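Local coordinates for methyl-coenzyme M reductase subunit beta (Methanosarcina barkeri, PDB 1E6Y), which forms part of the nickel-F430 enzyme complex that reduces methyl-coenzyme M with coenzyme B, releasing methane and a mixed heterodisulfide in the final step of methanogenesis, at residues H195-S200 with A392-D397; Q322-T327 with P388-A393; S115-I118 with M124-T127. All coordinates share one frame; numbering follows the deposited sequence.

Contact 1 (H195-S200 with A392-D397); sequences HVAAIS and AAVALD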
loop_
_atom_site.group_PDB
_atom_site.type_symbol
_atom_site.label_atom_id
_atom_site.label_comp_id
_atom_site.label_asym_id
_atom_site.label_seq_id
_atom_site.Cartn_x
_atom_site.Cartn_y
_atom_site.Cartn_z
ATOM N N HIS E 195 4.089 -23.144 10.558
ATOM C CA HIS E 195 5.504 -23.044 10.924
ATOM C C HIS E 195 5.735 -23.570 12.334
ATOM O O HIS E 195 6.641 -24.369 12.570
ATOM C CB HIS E 195 5.983 -21.591 10.859
ATOM C CG HIS E 195 6.255 -21.099 9.473
ATOM N ND1 HIS E 195 6.010 -21.859 8.348
ATOM C CD2 HIS E 195 6.760 -19.924 9.028
ATOM C CE1 HIS E 195 6.355 -21.175 7.274
ATOM N NE2 HIS E 195 6.814 -19.996 7.658
ATOM N N VAL E 196 4.912 -23.098 13.266
ATOM C CA VAL E 196 5.035 -23.461 14.672
ATOM C C VAL E 196 4.786 -24.953 14.871
ATOM O O VAL E 196 5.571 -25.630 15.535
ATOM C CB VAL E 196 4.046 -22.644 15.541
ATOM C CG1 VAL E 196 4.161 -23.055 17.004
ATOM C CG2 VAL E 196 4.334 -21.155 15.393
ATOM N N ALA E 197 3.738 -25.472 14.231
ATOM C CA ALA E 197 3.433 -26.901 14.283
ATOM C C ALA E 197 4.551 -27.753 13.681
ATOM O O ALA E 197 4.853 -28.833 14.190
ATOM C CB ALA E 197 2.119 -27.181 13.568
ATOM N N ALA E 198 5.151 -27.266 12.594
ATOM C CA ALA E 198 6.287 -27.938 11.963
ATOM C C ALA E 198 7.465 -28.024 12.923
ATOM O O ALA E 198 8.050 -29.090 13.108
ATOM C CB ALA E 198 6.704 -27.191 10.703
ATOM N N ILE E 199 7.795 -26.895 13.540
ATOM C CA ILE E 199 8.902 -26.820 14.490
ATOM C C ILE E 199 8.674 -27.721 15.710
ATOM O O ILE E 199 9.610 -28.357 16.202
ATOM C CB ILE E 199 9.124 -25.359 14.951
ATOM C CG1 ILE E 199 9.630 -24.522 13.774
ATOM C CG2 ILE E 199 10.122 -25.310 16.096
ATOM C CD1 ILE E 199 9.570 -23.032 14.012
ATOM N N SER E 200 7.414 -27.846 16.123
ATOM C CA SER E 200 7.050 -28.653 17.287
ATOM C C SER E 200 7.064 -30.153 16.997
ATOM O O SER E 200 6.848 -30.962 17.900
ATOM C CB SER E 200 5.663 -28.252 17.793
ATOM O OG SER E 200 4.633 -28.875 17.041
ATOM N N ALA E 392 -1.766 -25.758 17.889
ATOM C CA ALA E 392 -2.039 -27.089 18.438
ATOM C C ALA E 392 -2.989 -27.878 17.539
ATOM O O ALA E 392 -2.776 -29.064 17.288
ATOM C CB ALA E 392 -2.624 -26.967 19.842
ATOM N N ALA E 393 -4.001 -27.197 17.009
ATOM C CA ALA E 393 -4.977 -27.823 16.116
ATOM C C ALA E 393 -4.313 -28.352 14.847
ATOM O O ALA E 393 -4.588 -29.471 14.404
ATOM C CB ALA E 393 -6.057 -26.826 15.755
ATOM N N VAL E 394 -3.423 -27.544 14.282
ATOM C CA VAL E 394 -2.675 -27.922 13.092
ATOM C C VAL E 394 -1.766 -29.118 13.377
ATOM O O VAL E 394 -1.703 -30.059 12.583
ATOM C CB VAL E 394 -1.842 -26.726 12.578
ATOM C CG1 VAL E 394 -0.873 -27.172 11.505
ATOM C CG2 VAL E 394 -2.773 -25.660 12.032
ATOM N N ALA E 395 -1.149 -29.122 14.555
ATOM C CA ALA E 395 -0.290 -30.226 14.979
ATOM C C ALA E 395 -1.055 -31.547 15.095
ATOM O O ALA E 395 -0.488 -32.614 14.877
ATOM C CB ALA E 395 0.372 -29.887 16.310
ATOM N N LEU E 396 -2.349 -31.463 15.396
ATOM C CA LEU E 396 -3.174 -32.652 15.622
ATOM C C LEU E 396 -3.829 -33.199 14.355
ATOM O O LEU E 396 -4.457 -34.258 14.388
ATOM C CB LEU E 396 -4.260 -32.350 16.658
ATOM C CG LEU E 396 -3.824 -32.197 18.115
ATOM C CD1 LEU E 396 -4.956 -31.586 18.921
ATOM C CD2 LEU E 396 -3.423 -33.552 18.684
ATOM N N ASP E 397 -3.720 -32.463 13.254
ATOM C CA ASP E 397 -4.355 -32.867 12.000
ATOM C C ASP E 397 -3.676 -34.094 11.390
ATOM O O ASP E 397 -2.455 -34.130 11.231
ATOM C CB ASP E 397 -4.337 -31.710 10.998
ATOM C CG ASP E 397 -5.283 -31.933 9.834
ATOM O OD1 ASP E 397 -6.474 -31.580 9.949
ATOM O OD2 ASP E 397 -4.837 -32.463 8.799
#

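Contact 2 (Q322-T327 with P388-A393); sequences QNVSST and PCVCAA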
loop_
_atom_site.group_PDB
_atom_site.type_symbol
_atom_site.label_atom_id
_atom_site.label_comp_id
_atom_site.label_asym_id
_atom_site.label_seq_id
_atom_site.Cartn_x
_atom_site.Cartn_y
_atom_site.Cartn_z
ATOM N N GLN E 322 -9.589 -28.132 11.425
ATOM C CA GLN E 322 -10.662 -27.159 11.209
ATOM C C GLN E 322 -11.561 -26.960 12.426
ATOM O O GLN E 322 -12.174 -25.899 12.577
ATOM C CB GLN E 322 -11.515 -27.557 10.004
ATOM C CG GLN E 322 -12.426 -28.752 10.246
ATOM C CD GLN E 322 -13.131 -29.189 8.986
ATOM O OE1 GLN E 322 -12.522 -29.781 8.097
ATOM N NE2 GLN E 322 -14.411 -28.861 8.881
ATOM N N ASN E 323 -11.584 -27.946 13.322
ATOM C CA ASN E 323 -12.447 -27.903 14.501
ATOM C C ASN E 323 -12.075 -26.781 15.469
ATOM O O ASN E 323 -12.872 -26.409 16.330
ATOM C CB ASN E 323 -12.406 -29.244 15.243
ATOM C CG ASN E 323 -12.956 -30.388 14.418
ATOM O OD1 ASN E 323 -13.412 -30.198 13.291
ATOM N ND2 ASN E 323 -12.894 -31.596 14.969
ATOM N N VAL E 324 -10.873 -26.234 15.313
ATOM C CA VAL E 324 -10.374 -25.212 16.230
ATOM C C VAL E 324 -11.164 -23.899 16.190
ATOM O O VAL E 324 -11.355 -23.265 17.227
ATOM C CB VAL E 324 -8.869 -24.914 15.983
ATOM C CG1 VAL E 324 -8.665 -24.236 14.631
ATOM C CG2 VAL E 324 -8.317 -24.050 17.103
ATOM N N SER E 325 -11.647 -23.502 15.013
ATOM C CA SER E 325 -12.336 -22.217 14.897
ATOM C C SER E 325 -13.652 -22.214 15.670
ATOM O O SER E 325 -13.924 -21.293 16.442
ATOM C CB SER E 325 -12.574 -21.843 13.425
ATOM O OG SER E 325 -13.374 -22.795 12.748
ATOM N N SER E 326 -14.410 -23.300 15.546
ATOM C CA SER E 326 -15.679 -23.428 16.258
ATOM C C SER E 326 -15.461 -23.738 17.739
ATOM O O SER E 326 -16.254 -23.328 18.588
ATOM C CB SER E 326 -16.539 -24.520 15.614
ATOM O OG SER E 326 -15.817 -25.732 15.494
ATOM N N THR E 327 -14.362 -24.425 18.048
ATOM C CA THR E 327 -14.019 -24.740 19.434
ATOM C C THR E 327 -13.774 -23.467 20.243
ATOM O O THR E 327 -14.307 -23.311 21.338
ATOM C CB THR E 327 -12.760 -25.632 19.517
ATOM O OG1 THR E 327 -13.019 -26.891 18.884
ATOM C CG2 THR E 327 -12.376 -25.871 20.962
ATOM N N PRO E 388 -2.300 -19.782 19.753
ATOM C CA PRO E 388 -1.720 -21.013 20.306
ATOM C C PRO E 388 -2.602 -22.251 20.121
ATOM O O PRO E 388 -2.100 -23.337 19.827
ATOM C CB PRO E 388 -1.514 -20.672 21.779
ATOM C CG PRO E 388 -1.256 -19.209 21.761
ATOM C CD PRO E 388 -2.202 -18.669 20.713
ATOM N N CYS E 389 -3.917 -22.062 20.201
ATOM C CA CYS E 389 -4.871 -23.138 19.940
ATOM C C CYS E 389 -4.847 -23.575 18.478
ATOM O O CYS E 389 -4.956 -24.765 18.175
ATOM C CB CYS E 389 -6.284 -22.695 20.319
ATOM S SG CYS E 389 -6.425 -22.093 22.011
ATOM N N VAL E 390 -4.687 -22.611 17.577
ATOM C CA VAL E 390 -4.586 -22.903 16.149
ATOM C C VAL E 390 -3.343 -23.741 15.834
ATOM O O VAL E 390 -3.424 -24.717 15.096
ATOM C CB VAL E 390 -4.565 -21.601 15.316
ATOM C CG1 VAL E 390 -4.490 -21.920 13.830
ATOM C CG2 VAL E 390 -5.809 -20.781 15.612
ATOM N N CYS E 391 -2.214 -23.401 16.448
ATOM C CA CYS E 391 -0.982 -24.155 16.241
ATOM C C CYS E 391 -1.105 -25.589 16.747
ATOM O O CYS E 391 -0.624 -26.522 16.101
ATOM C CB CYS E 391 0.189 -23.457 16.931
ATOM S SG CYS E 391 0.584 -21.848 16.225
ATOM N N ALA E 392 -1.766 -25.758 17.889
ATOM C CA ALA E 392 -2.039 -27.089 18.438
ATOM C C ALA E 392 -2.989 -27.878 17.539
ATOM O O ALA E 392 -2.776 -29.064 17.288
ATOM C CB ALA E 392 -2.624 -26.967 19.842
ATOM N N ALA E 393 -4.001 -27.197 17.009
ATOM C CA ALA E 393 -4.977 -27.823 16.116
ATOM C C ALA E 393 -4.313 -28.352 14.847
ATOM O O ALA E 393 -4.588 -29.471 14.404
ATOM C CB ALA E 393 -6.057 -26.826 15.755
#

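Contact 3 (S115-I118 with M124-T127); sequences SRII and MSAT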
loop_
_atom_site.group_PDB
_atom_site.type_symbol
_atom_site.label_atom_id
_atom_site.label_comp_id
_atom_site.label_asym_id
_atom_site.label_seq_id
_atom_site.Cartn_x
_atom_site.Cartn_y
_atom_site.Cartn_z
ATOM N N SER E 115 25.503 -10.421 17.363
ATOM C CA SER E 115 25.992 -9.076 17.092
ATOM C C SER E 115 25.264 -8.380 15.937
ATOM O O SER E 115 25.098 -7.159 15.962
ATOM C CB SER E 115 27.500 -9.103 16.812
ATOM O OG SER E 115 27.804 -9.925 15.699
ATOM N N ARG E 116 24.826 -9.143 14.935
ATOM C CA ARG E 116 24.098 -8.537 13.810
ATOM C C ARG E 116 22.703 -8.087 14.238
ATOM O O ARG E 116 22.229 -7.054 13.762
ATOM C CB ARG E 116 24.023 -9.484 12.618
ATOM C CG ARG E 116 25.386 -9.833 12.029
ATOM C CD ARG E 116 25.256 -10.559 10.704
ATOM N NE ARG E 116 26.543 -10.871 10.077
ATOM C CZ ARG E 116 27.303 -9.988 9.421
ATOM N NH1 ARG E 116 28.449 -10.442 8.900
ATOM N NH2 ARG E 116 26.976 -8.723 9.284
ATOM N N ILE E 117 22.099 -8.807 15.178
ATOM C CA ILE E 117 20.806 -8.428 15.728
ATOM C C ILE E 117 20.963 -7.268 16.716
ATOM O O ILE E 117 20.162 -6.329 16.719
ATOM C CB ILE E 117 20.137 -9.640 16.425
ATOM C CG1 ILE E 117 19.795 -10.709 15.382
ATOM C CG2 ILE E 117 18.890 -9.206 17.192
ATOM C CD1 ILE E 117 18.941 -10.202 14.221
ATOM N N ILE E 118 22.044 -7.290 17.489
ATOM C CA ILE E 118 22.319 -6.233 18.460
ATOM C C ILE E 118 22.576 -4.899 17.756
ATOM O O ILE E 118 22.046 -3.865 18.162
ATOM C CB ILE E 118 23.536 -6.605 19.348
ATOM C CG1 ILE E 118 23.184 -7.809 20.229
ATOM C CG2 ILE E 118 23.949 -5.416 20.222
ATOM C CD1 ILE E 118 24.382 -8.459 20.891
ATOM N N MET E 124 15.961 -8.349 9.844
ATOM C CA MET E 124 16.180 -8.678 8.439
ATOM C C MET E 124 17.642 -8.923 8.067
ATOM O O MET E 124 17.922 -9.482 7.007
ATOM C CB MET E 124 15.582 -7.601 7.527
ATOM C CG MET E 124 14.054 -7.621 7.443
ATOM S SD MET E 124 13.313 -9.274 7.330
ATOM C CE MET E 124 13.947 -9.828 5.744
ATOM N N SER E 125 18.571 -8.562 8.952
ATOM C CA SER E 125 19.987 -8.841 8.703
ATOM C C SER E 125 20.264 -10.337 8.545
ATOM O O SER E 125 21.134 -10.723 7.770
ATOM C CB SER E 125 20.874 -8.255 9.812
ATOM O OG SER E 125 20.657 -8.897 11.054
ATOM N N ALA E 126 19.479 -11.178 9.218
ATOM C CA ALA E 126 19.621 -12.630 9.071
ATOM C C ALA E 126 19.373 -13.069 7.626
ATOM O O ALA E 126 20.077 -13.935 7.099
ATOM C CB ALA E 126 18.662 -13.353 10.006
ATOM N N THR E 127 18.380 -12.449 6.989
ATOM C CA THR E 127 18.022 -12.765 5.612
ATOM C C THR E 127 19.007 -12.156 4.620
ATOM O O THR E 127 19.491 -12.839 3.722
ATOM C CB THR E 127 16.600 -12.266 5.281
ATOM O OG1 THR E 127 15.651 -12.972 6.090
ATOM C CG2 THR E 127 16.270 -12.502 3.813
#

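Contact 1 (H195-S200 with A392-D397)
A197 meets V394 and A395 through a single methyl group, and that methyl carries nearly all of the apolar contact. Its CB points at the partner helix and ends against one branch of V394, with A197 CB and V394 CG1 3.6 Å apart. V394 has CG1 opposite its own backbone N (chi1 170°), which brings this branch beside the carbonyl carbon and over the alanine methyl, while CG2 is the branch lying beside the backbone N. Next along the chain, A395 faces A197 methyl to methyl, CB to CB at 4.2 Å, and its backbone N lies 3.9 Å from A197 CB. Such small side chains let the backbones come very close: the CA atoms of A197 and A395 are 5.0 Å apart.

Each segment has a polar group satisfied away from the apolar contact. S200 OG donates to A197 O at 2.9 Å, approaching with a C=O...O angle of 114° and tilted out of the carbonyl plane. A chi1 of 82° turns the hydroxyl back to this carbonyl three residues earlier and satisfies a buried oxygen. The same oxygen lies 4.4 Å from A395 CB, a marginal touch. On the other segment, A395 O accepts from R67 of the gamma subunit, so this carbonyl is satisfied by a neighbouring chain.

This is buried packing, away from the cofactor pockets, with the gamma subunit bordering the 392-397 side. Helix 193-199 and helix 387-395 are brought together here, with I405 of helix 405-416 lying on both A197 and V394. Helix 204-221 covers a further part of the pair, touching S200 through A207 and A392 through S208.

Contact 2 (Q322-T327 with P388-A393)
V324 overlaps the methyl of A393 with the fork of its side chain. A393 CB lies 3.4 Å from V324 CB, closer than usual for two carbons, and each valine methyl stands farther off, with V324 CG1 3.8 Å from the same A393 CB. The alanine therefore meets the branch point itself, a place for which a single methyl is well suited. V324 takes a rotamer that is uncommon for valine in a helix: at chi1 68°, CG1 is squeezed between the backbone N and the carbonyl carbon, while CG2 lies opposite the N and reaches the backbone one turn before A393. There V324 CG2 rests against the carbonyl of C389, 3.6 Å from C389 O, and 4.0 Å from C389 CB. The cysteine takes part through its CB, its sulfur being turned beside its own backbone N. V390 adds a looser methyl contact, V324 CG2 to V390 CG2 at 4.4 Å; its side chain is about 13 Å from coenzyme B, so the contact is structural rather than part of the pocket.

The two short helical segments run roughly antiparallel, at 147°, with their axes 9.6 Å apart at closest approach. In the first turn of helix 323-339, T327 OG1 reaches back to N323 O at 2.6 Å, lying well above the carbonyl plane. That oxygen also accepts T327 N, so one residue grips it twice, while N314 of helix 296-318 bonds to T327 OG1. P369 and F356 both pack on V324 and V390, closing the apolar patch. Q322 and S326 bond to D113 of the gamma subunit, placing this segment at the subunit interface.

Chemically, then, the contact between these two segments is apolar and centred on one valine, tight at A393 CB, the polar groups being paired within their own helix, with helix 296-318 or with the gamma subunit.

Contact 3 (S115-I118 with M124-T127)
R116 meets S125 with the base of its side chain, not with its charged end. R116 CB lies 3.8 Å from S125 OG, and the carbonyl R116 O is 3.6 Å from the same hydroxyl, too long to count as a hydrogen bond. From CG to NE the chain runs extended, carrying the guanidinium group on to V89, whose carbonyl takes the N-H of NE. Long and flexible, arginine suits a position where its aliphatic part packs while NE bonds farther off.

One residue later, I117 directs its CB along the interface, but its chi2 of -55° bends CD1 inward to 3.8 Å from S125 OG. I117 also packs on M36 and on the side chains of K39 and R40 of helix 29-40.

A chi1 of 66° sets S125 OG between its backbone N and carbonyl carbon, where it meets R116 and I117. The contact closes a short helix-loop-helix turn, and T26 and E221 of the second beta subunit pack on R116 and S125 respectively.

It thus consists of van der Waals touches around a single hydroxyl. Small size, more than hydrogen bonding across the two segments, probably lets the helices draw near.

Read from the N terminus, contact 3 comes first and closes the shortest loop, with five residues between its segments, in the link from helix 114-118 to helix 125-141 in the N-terminal part of the chain. Contact 1 opens next, at helix 193-199, and contact 2 opens inside its long loop, at helix 323-339. Both end on helix 387-395, contact 2 slightly earlier, so the loop of 2 nests in that of 1 and they share A392 and A393. V196 and C391 also touch, packing the two contacts together. The loop closed by contact 2 contains residues that line the coenzyme M, coenzyme B and F430 pockets, among them F358, Y364 and V378. Contact 3 stands apart, its centre about 27 Å from that of contact 1.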